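Local coordinates for protein putative platelet activating factor (Streptococcus pneumoniae, PDB 2HSJ) that is of unknown function but probably hydrolyses ester or acyl bonds, as a GDSL-like lipase/acylhydrolase of the SGNH hydrolase clan, at residues Pro134-Val145 with Gln185-Leu195. Residues are numbered along the deposited sequence; the frame is centred on the assembly and turned at random. Where two conformers were deposited one is given.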
ATOM      1  N   PRO D 134     -25.339  13.088 -17.784  1.00 11.18           N
ATOM      2  CA  PRO D 134     -26.276  14.095 -18.328  1.00 11.67           C
ATOM      3  C   PRO D 134     -25.686  15.503 -18.232  1.00 11.06           C
ATOM      4  O   PRO D 134     -24.742  15.749 -17.458  1.00 11.93           O
ATOM      5  CB  PRO D 134     -27.509  13.990 -17.421  1.00 12.05           C
ATOM      6  CG  PRO D 134     -26.949  13.422 -16.120  1.00 11.99           C
ATOM      7  CD  PRO D 134     -25.766  12.558 -16.472  1.00 12.05           C
ATOM      8  N   VAL D 135     -26.257  16.402 -19.021  1.00 11.14           N
ATOM      9  CA  VAL D 135     -25.985  17.815 -18.935  1.00 10.76           C
ATOM     10  C   VAL D 135     -27.237  18.523 -18.439  1.00 11.10           C
ATOM     11  O   VAL D 135     -28.337  17.951 -18.421  1.00 11.32           O
ATOM     12  CB  VAL D 135     -25.550  18.383 -20.301  1.00 11.15           C
ATOM     13  CG1 VAL D 135     -24.225  17.774 -20.696  1.00 10.86           C
ATOM     14  CG2 VAL D 135     -26.636  18.154 -21.382  1.00 11.46           C
ATOM     15  N   ASN D 136     -27.066  19.783 -18.050  1.00 10.99           N
ATOM     16  CA  ASN D 136     -28.200  20.622 -17.691  1.00 12.96           C
ATOM     17  C   ASN D 136     -28.465  21.557 -18.848  1.00 13.82           C
ATOM     18  O   ASN D 136     -27.574  22.291 -19.283  1.00 13.84           O
ATOM     19  CB  ASN D 136     -27.947  21.358 -16.374  1.00 12.62           C
ATOM     20  CG  ASN D 136     -29.198  22.058 -15.859  1.00 13.78           C
ATOM     21  OD1 ASN D 136     -29.692  22.977 -16.490  1.00 15.85           O
ATOM     22  ND2 ASN D 136     -29.726  21.602 -14.718  1.00 13.57           N
ATOM     23  N   GLU D 137     -29.705  21.510 -19.347  1.00 15.42           N
ATOM     24  CA  GLU D 137     -30.065  22.212 -20.577  1.00 17.67           C
ATOM     25  C   GLU D 137     -30.615  23.628 -20.328  1.00 17.74           C
ATOM     26  O   GLU D 137     -31.055  24.291 -21.270  1.00 18.22           O
ATOM     27  CB  GLU D 137     -31.025  21.352 -21.432  1.00 17.86           C
ATOM     28  CG  GLU D 137     -30.341  20.116 -22.060  1.00 19.79           C
ATOM     29  CD  GLU D 137     -31.299  19.207 -22.844  1.00 20.05           C
ATOM     30  OE1 GLU D 137     -32.508  19.518 -22.895  1.00 25.64           O
ATOM     31  OE2 GLU D 137     -30.840  18.194 -23.431  1.00 20.91           O
ATOM     32  N   ARG D 138     -30.569  24.106 -19.080  1.00 17.68           N
ATOM     33  CA  ARG D 138     -31.038  25.474 -18.764  1.00 18.66           C
ATOM     34  C   ARG D 138     -30.229  26.480 -19.570  1.00 18.05           C
ATOM     35  O   ARG D 138     -29.040  26.277 -19.811  1.00 18.07           O
ATOM     36  CB  ARG D 138     -30.924  25.789 -17.267  1.00 18.63           C
ATOM     37  CG  ARG D 138     -32.010  25.147 -16.386  1.00 20.70           C
ATOM     38  CD  ARG D 138     -31.722  25.339 -14.882  1.00 21.90           C
ATOM     39  NE  ARG D 138     -31.666  26.748 -14.472  1.00 26.49           N
ATOM     40  CZ  ARG D 138     -32.722  27.496 -14.153  1.00 27.48           C
ATOM     41  NH1 ARG D 138     -33.952  26.992 -14.194  1.00 27.32           N
ATOM     42  NH2 ARG D 138     -32.542  28.765 -13.800  1.00 29.02           N
ATOM     43  N   GLU D 139     -30.880  27.566 -19.989  1.00 17.88           N
ATOM     44  CA  GLU D 139     -30.223  28.580 -20.811  1.00 18.56           C
ATOM     45  C   GLU D 139     -28.897  29.115 -20.222  1.00 17.82           C
ATOM     46  O   GLU D 139     -27.931  29.361 -20.955  1.00 16.34           O
ATOM     47  CB  GLU D 139     -31.188  29.743 -21.096  1.00 18.43           C
ATOM     48  CG  GLU D 139     -30.700  30.678 -22.197  1.00 21.29           C
ATOM     49  CD  GLU D 139     -31.440  32.021 -22.252  1.00 21.39           C
ATOM     50  OE1 GLU D 139     -32.576  32.144 -21.716  1.00 25.75           O
ATOM     51  OE2 GLU D 139     -30.877  32.965 -22.855  1.00 24.85           O
ATOM     52  N   GLU D 140     -28.850  29.269 -18.898  1.00 18.13           N
ATOM     53  CA  GLU D 140     -27.670  29.824 -18.221  1.00 19.07           C
ATOM     54  C   GLU D 140     -26.392  28.997 -18.387  1.00 18.47           C
ATOM     55  O   GLU D 140     -25.300  29.498 -18.134  1.00 19.30           O
ATOM     56  CB  GLU D 140     -27.952  30.025 -16.732  1.00 19.09           C
ATOM     57  CG  GLU D 140     -28.246  28.740 -15.964  1.00 21.40           C
ATOM     58  CD  GLU D 140     -28.406  28.974 -14.471  1.00 21.65           C
ATOM     59  OE1 GLU D 140     -27.577  29.711 -13.892  1.00 25.56           O
ATOM     60  OE2 GLU D 140     -29.359  28.417 -13.887  1.00 26.28           O
ATOM     61  N   TYR D 141     -26.529  27.734 -18.797  1.00 17.57           N
ATOM     62  CA  TYR D 141     -25.384  26.831 -18.918  1.00 17.78           C
ATOM     63  C   TYR D 141     -24.969  26.543 -20.356  1.00 18.26           C
ATOM     64  O   TYR D 141     -24.112  25.688 -20.590  1.00 17.61           O
ATOM     65  CB  TYR D 141     -25.706  25.490 -18.257  1.00 17.09           C
ATOM     66  CG  TYR D 141     -26.006  25.542 -16.784  1.00 16.89           C
ATOM     67  CD1 TYR D 141     -25.136  26.162 -15.898  1.00 15.52           C
ATOM     68  CD2 TYR D 141     -27.135  24.917 -16.275  1.00 16.74           C
ATOM     69  CE1 TYR D 141     -25.411  26.179 -14.527  1.00 16.75           C
ATOM     70  CE2 TYR D 141     -27.417  24.930 -14.922  1.00 18.86           C
ATOM     71  CZ  TYR D 141     -26.553  25.562 -14.055  1.00 18.16           C
ATOM     72  OH  TYR D 141     -26.836  25.564 -12.705  1.00 20.92           O
ATOM     73  N   GLN D 142     -25.576  27.247 -21.308  1.00 19.06           N
ATOM     74  CA  GLN D 142     -25.336  26.973 -22.730  1.00 20.66           C
ATOM     75  C   GLN D 142     -23.861  27.063 -23.187  1.00 20.87           C
ATOM     76  O   GLN D 142     -23.468  26.337 -24.101  1.00 21.76           O
ATOM     77  CB  GLN D 142     -26.263  27.816 -23.617  1.00 20.48           C
ATOM     78  CG  GLN D 142     -27.728  27.395 -23.529  1.00 21.71           C
ATOM     79  CD  GLN D 142     -28.690  28.309 -24.293  1.00 22.72           C
ATOM     80  OE1 GLN D 142     -28.411  29.493 -24.525  1.00 28.33           O
ATOM     81  NE2 GLN D 142     -29.839  27.755 -24.684  1.00 24.96           N
ATOM     82  N   GLN D 143     -23.064  27.900 -22.516  0.50 20.82           N
ATOM     83  CA  GLN D 143     -21.634  28.115 -22.834  0.50 20.87           C
ATOM     84  C   GLN D 143     -20.717  26.899 -22.649  0.50 20.57           C
ATOM     85  O   GLN D 143     -19.741  26.726 -23.393  0.50 20.37           O
ATOM     86  CB  GLN D 143     -21.070  29.272 -22.002  0.50 21.12           C
ATOM     87  CG  GLN D 143     -21.707  30.617 -22.280  0.50 21.55           C
ATOM     88  CD  GLN D 143     -21.070  31.731 -21.480  0.50 21.60           C
ATOM     89  OE1 GLN D 143     -21.094  31.728 -20.247  0.50 22.12           O
ATOM     90  NE2 GLN D 143     -20.500  32.700 -22.183  0.50 22.74           N
ATOM     91  N   ALA D 144     -20.998  26.091 -21.628  1.00 19.70           N
ATOM     92  CA  ALA D 144     -20.254  24.858 -21.400  1.00 18.76           C
ATOM     93  C   ALA D 144     -20.941  23.688 -22.088  1.00 17.05           C
ATOM     94  O   ALA D 144     -20.276  22.835 -22.665  1.00 17.76           O
ATOM     95  CB  ALA D 144     -20.089  24.590 -19.915  1.00 18.74           C
ATOM     96  N   VAL D 145     -22.273  23.657 -22.038  1.00 15.30           N
ATOM     97  CA  VAL D 145     -23.028  22.520 -22.569  1.00 14.02           C
ATOM     98  C   VAL D 145     -22.945  22.447 -24.103  1.00 13.15           C
ATOM     99  O   VAL D 145     -22.782  21.358 -24.674  1.00 12.32           O
ATOM    100  CB  VAL D 145     -24.476  22.529 -22.045  1.00 13.24           C
ATOM    101  CG1 VAL D 145     -25.340  21.500 -22.743  1.00 13.85           C
ATOM    102  CG2 VAL D 145     -24.468  22.282 -20.547  1.00 13.01           C
ATOM    103  N   GLN D 185     -32.624  16.216 -16.545  1.00 16.92           N
ATOM    104  CA  GLN D 185     -31.439  17.072 -16.651  1.00 16.53           C
ATOM    105  C   GLN D 185     -30.446  16.767 -15.526  1.00 14.95           C
ATOM    106  O   GLN D 185     -30.839  16.392 -14.423  1.00 14.77           O
ATOM    107  CB  GLN D 185     -31.828  18.554 -16.535  1.00 16.83           C
ATOM    108  CG  GLN D 185     -32.942  19.029 -17.468  1.00 21.18           C
ATOM    109  CD  GLN D 185     -32.533  18.992 -18.933  1.00 24.70           C
ATOM    110  OE1 GLN D 185     -31.390  19.302 -19.280  1.00 25.03           O
ATOM    111  NE2 GLN D 185     -33.473  18.612 -19.806  1.00 27.44           N
ATOM    112  N   LEU D 186     -29.158  16.983 -15.776  1.00 14.18           N
ATOM    113  CA  LEU D 186     -28.196  16.962 -14.688  1.00 13.30           C
ATOM    114  C   LEU D 186     -28.683  17.924 -13.590  1.00 13.57           C
ATOM    115  O   LEU D 186     -28.901  19.105 -13.862  1.00 13.23           O
ATOM    116  CB  LEU D 186     -26.834  17.431 -15.189  1.00 13.06           C
ATOM    117  CG  LEU D 186     -25.687  17.559 -14.195  1.00 12.23           C
ATOM    118  CD1 LEU D 186     -25.384  16.224 -13.567  1.00 11.92           C
ATOM    119  CD2 LEU D 186     -24.481  18.063 -14.965  1.00 11.51           C
ATOM    120  N   LYS D 187     -28.848  17.417 -12.361  1.00 13.60           N
ATOM    121  CA  LYS D 187     -29.406  18.232 -11.262  1.00 14.99           C
ATOM    122  C   LYS D 187     -28.628  19.518 -11.080  1.00 14.17           C
ATOM    123  O   LYS D 187     -27.381  19.502 -11.093  1.00 13.82           O
ATOM    124  CB  LYS D 187     -29.430  17.463  -9.922  1.00 15.45           C
ATOM    125  CG  LYS D 187     -30.374  16.275  -9.876  1.00 19.25           C
ATOM    126  CD  LYS D 187     -30.404  15.538  -8.525  1.00 19.76           C
ATOM    127  CE  LYS D 187     -30.482  16.493  -7.338  1.00 23.83           C
ATOM    128  NZ  LYS D 187     -30.786  15.790  -6.018  1.00 25.84           N
ATOM    129  N   LYS D 188     -29.345  20.622 -10.875  1.00 13.88           N
ATOM    130  CA  LYS D 188     -28.668  21.892 -10.672  1.00 13.38           C
ATOM    131  C   LYS D 188     -27.614  21.793  -9.556  1.00 13.09           C
ATOM    132  O   LYS D 188     -26.482  22.274  -9.712  1.00 13.55           O
ATOM    133  CB  LYS D 188     -29.678  23.026 -10.407  1.00 13.59           C
ATOM    134  CG  LYS D 188     -29.046  24.412 -10.498  1.00 17.12           C
ATOM    135  CD  LYS D 188     -29.998  25.438 -11.091  1.00 23.52           C
ATOM    136  CE  LYS D 188     -29.468  26.835 -10.903  1.00 26.36           C
ATOM    137  NZ  LYS D 188     -29.709  27.281  -9.495  1.00 29.97           N
ATOM    138  N   GLU D 189     -27.956  21.139  -8.442  1.00 12.98           N
ATOM    139  CA  GLU D 189     -27.004  21.053  -7.339  1.00 12.85           C
ATOM    140  C   GLU D 189     -25.762  20.240  -7.667  1.00 11.53           C
ATOM    141  O   GLU D 189     -24.769  20.372  -6.978  1.00 11.20           O
ATOM    142  CB  GLU D 189     -27.621  20.514  -6.053  1.00 14.18           C
ATOM    143  CG  GLU D 189     -28.066  19.108  -6.103  1.00 17.60           C
ATOM    144  CD  GLU D 189     -28.152  18.460  -4.715  1.00 22.55           C
ATOM    145  OE1 GLU D 189     -27.205  18.610  -3.891  1.00 25.81           O
ATOM    146  OE2 GLU D 189     -29.185  17.807  -4.450  1.00 23.51           O
ATOM    147  N   TYR D 190     -25.841  19.407  -8.705  1.00 10.31           N
ATOM    148  CA  TYR D 190     -24.759  18.483  -9.056  1.00 10.70           C
ATOM    149  C   TYR D 190     -23.781  19.071 -10.063  1.00 10.49           C
ATOM    150  O   TYR D 190     -22.816  18.400 -10.416  1.00  9.38           O
ATOM    151  CB  TYR D 190     -25.357  17.167  -9.611  1.00 11.05           C
ATOM    152  CG  TYR D 190     -26.056  16.272  -8.616  1.00 11.79           C
ATOM    153  CD1 TYR D 190     -26.014  16.529  -7.253  1.00 12.76           C
ATOM    154  CD2 TYR D 190     -26.771  15.163  -9.059  1.00 13.62           C
ATOM    155  CE1 TYR D 190     -26.657  15.690  -6.344  1.00 10.30           C
ATOM    156  CE2 TYR D 190     -27.390  14.329  -8.184  1.00 13.39           C
ATOM    157  CZ  TYR D 190     -27.345  14.598  -6.833  1.00 12.37           C
ATOM    158  OH  TYR D 190     -27.998  13.709  -5.996  1.00 13.77           O
ATOM    159  N   THR D 191     -24.045  20.295 -10.517  1.00 10.19           N
ATOM    160  CA  THR D 191     -23.237  20.901 -11.584  1.00 10.60           C
ATOM    161  C   THR D 191     -22.663  22.279 -11.228  1.00 11.59           C
ATOM    162  O   THR D 191     -23.271  23.022 -10.452  1.00 12.60           O
ATOM    163  CB  THR D 191     -24.002  20.941 -12.928  1.00 11.85           C
ATOM    164  OG1 THR D 191     -23.098  21.254 -13.992  1.00 11.63           O
ATOM    165  CG2 THR D 191     -25.113  21.974 -12.911  1.00 12.07           C
ATOM    166  N   THR D 192     -21.490  22.585 -11.780  1.00 11.79           N
ATOM    167  CA  THR D 192     -20.941  23.940 -11.692  1.00 12.79           C
ATOM    168  C   THR D 192     -21.374  24.785 -12.882  1.00 13.71           C
ATOM    169  O   THR D 192     -21.826  25.907 -12.696  1.00 15.12           O
ATOM    170  CB  THR D 192     -19.406  23.932 -11.613  1.00 12.61           C
ATOM    171  OG1 THR D 192     -18.895  23.157 -12.693  1.00 13.97           O
ATOM    172  CG2 THR D 192     -18.951  23.315 -10.304  1.00 14.60           C
ATOM    173  N   ASP D 193     -21.276  24.219 -14.091  1.00 13.68           N
ATOM    174  CA  ASP D 193     -21.502  24.976 -15.325  1.00 13.89           C
ATOM    175  C   ASP D 193     -22.433  24.289 -16.333  1.00 13.60           C
ATOM    176  O   ASP D 193     -22.526  24.719 -17.493  1.00 14.14           O
ATOM    177  CB  ASP D 193     -20.167  25.262 -16.002  1.00 14.19           C
ATOM    178  CG  ASP D 193     -19.439  24.002 -16.415  1.00 16.01           C
ATOM    179  OD1 ASP D 193     -20.035  22.901 -16.322  1.00 12.19           O
ATOM    180  OD2 ASP D 193     -18.268  24.106 -16.831  1.00 16.56           O
ATOM    181  N   GLY D 194     -23.138  23.259 -15.884  1.00 12.21           N
ATOM    182  CA  GLY D 194     -24.076  22.532 -16.748  1.00 11.66           C
ATOM    183  C   GLY D 194     -23.511  21.249 -17.329  1.00 11.38           C
ATOM    184  O   GLY D 194     -24.277  20.382 -17.773  1.00 12.10           O
ATOM    185  N   LEU D 195     -22.178  21.149 -17.314  1.00 11.42           N
ATOM    186  CA  LEU D 195     -21.432  20.000 -17.846  1.00 11.49           C
ATOM    187  C   LEU D 195     -20.550  19.347 -16.763  1.00 11.31           C
ATOM    188  O   LEU D 195     -20.617  18.144 -16.539  1.00 12.19           O
ATOM    189  CB  LEU D 195     -20.582  20.467 -19.032  1.00 12.10           C
ATOM    190  CG  LEU D 195     -19.574  19.488 -19.623  1.00 14.78           C
ATOM    191  CD1 LEU D 195     -20.268  18.287 -20.232  1.00 14.69           C
ATOM    192  CD2 LEU D 195     -18.749  20.236 -20.656  1.00 17.75           C
TER
HETATM  193  O   HOH W   1     -21.992  16.091 -17.805  1.00 13.81           O
HETATM  194  O   HOH W   2     -25.242  25.079 -10.535  1.00 42.78           O
HETATM  195  O   HOH W   3     -21.813  27.183 -18.631  1.00 25.35           O
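N136 grips 185-195 at two points. Its backbone N donates to G194 O at 2.9 Å. Its side-chain ND2 runs almost straight down the C=O of L186, with 2.8 Å from ND2 to O. CG lies anti to the backbone N (chi1 -171°), which carries the amide across to that carbonyl. One residue earlier, V135 O accepts from L186 N, and one residue later E137 N donates to Q185 OE1 over 2.8 Å, from above the amide plane.

G194 CA sits over one face of the Y141 ring, 4.0 Å from the centroid in a CH-pi contact, and E140 CG covers the opposite face. K188 crosses the phenol end at about a right angle, its CG 3.3 Å from Y141 OH; a water joins that hydroxyl to T191 O. The sequence from D193 to H196 matches the DxxH motif that in SGNH hydrolases supplies the catalytic Asp and His, so these two probably play those parts here. A144 CB rests against the D193 carboxylate, 3.6 Å from CG.

Further out, D193 OD1 accepts from L195 N in an Asx turn and also from H196 N, and T191 OG1 accepts from G194 N at 2.8 Å, an ST motif. N136 OD1 closes another Asx turn with R138 N. E137 OE2 is held by the backbone N of N150, at the start of helix 150-164.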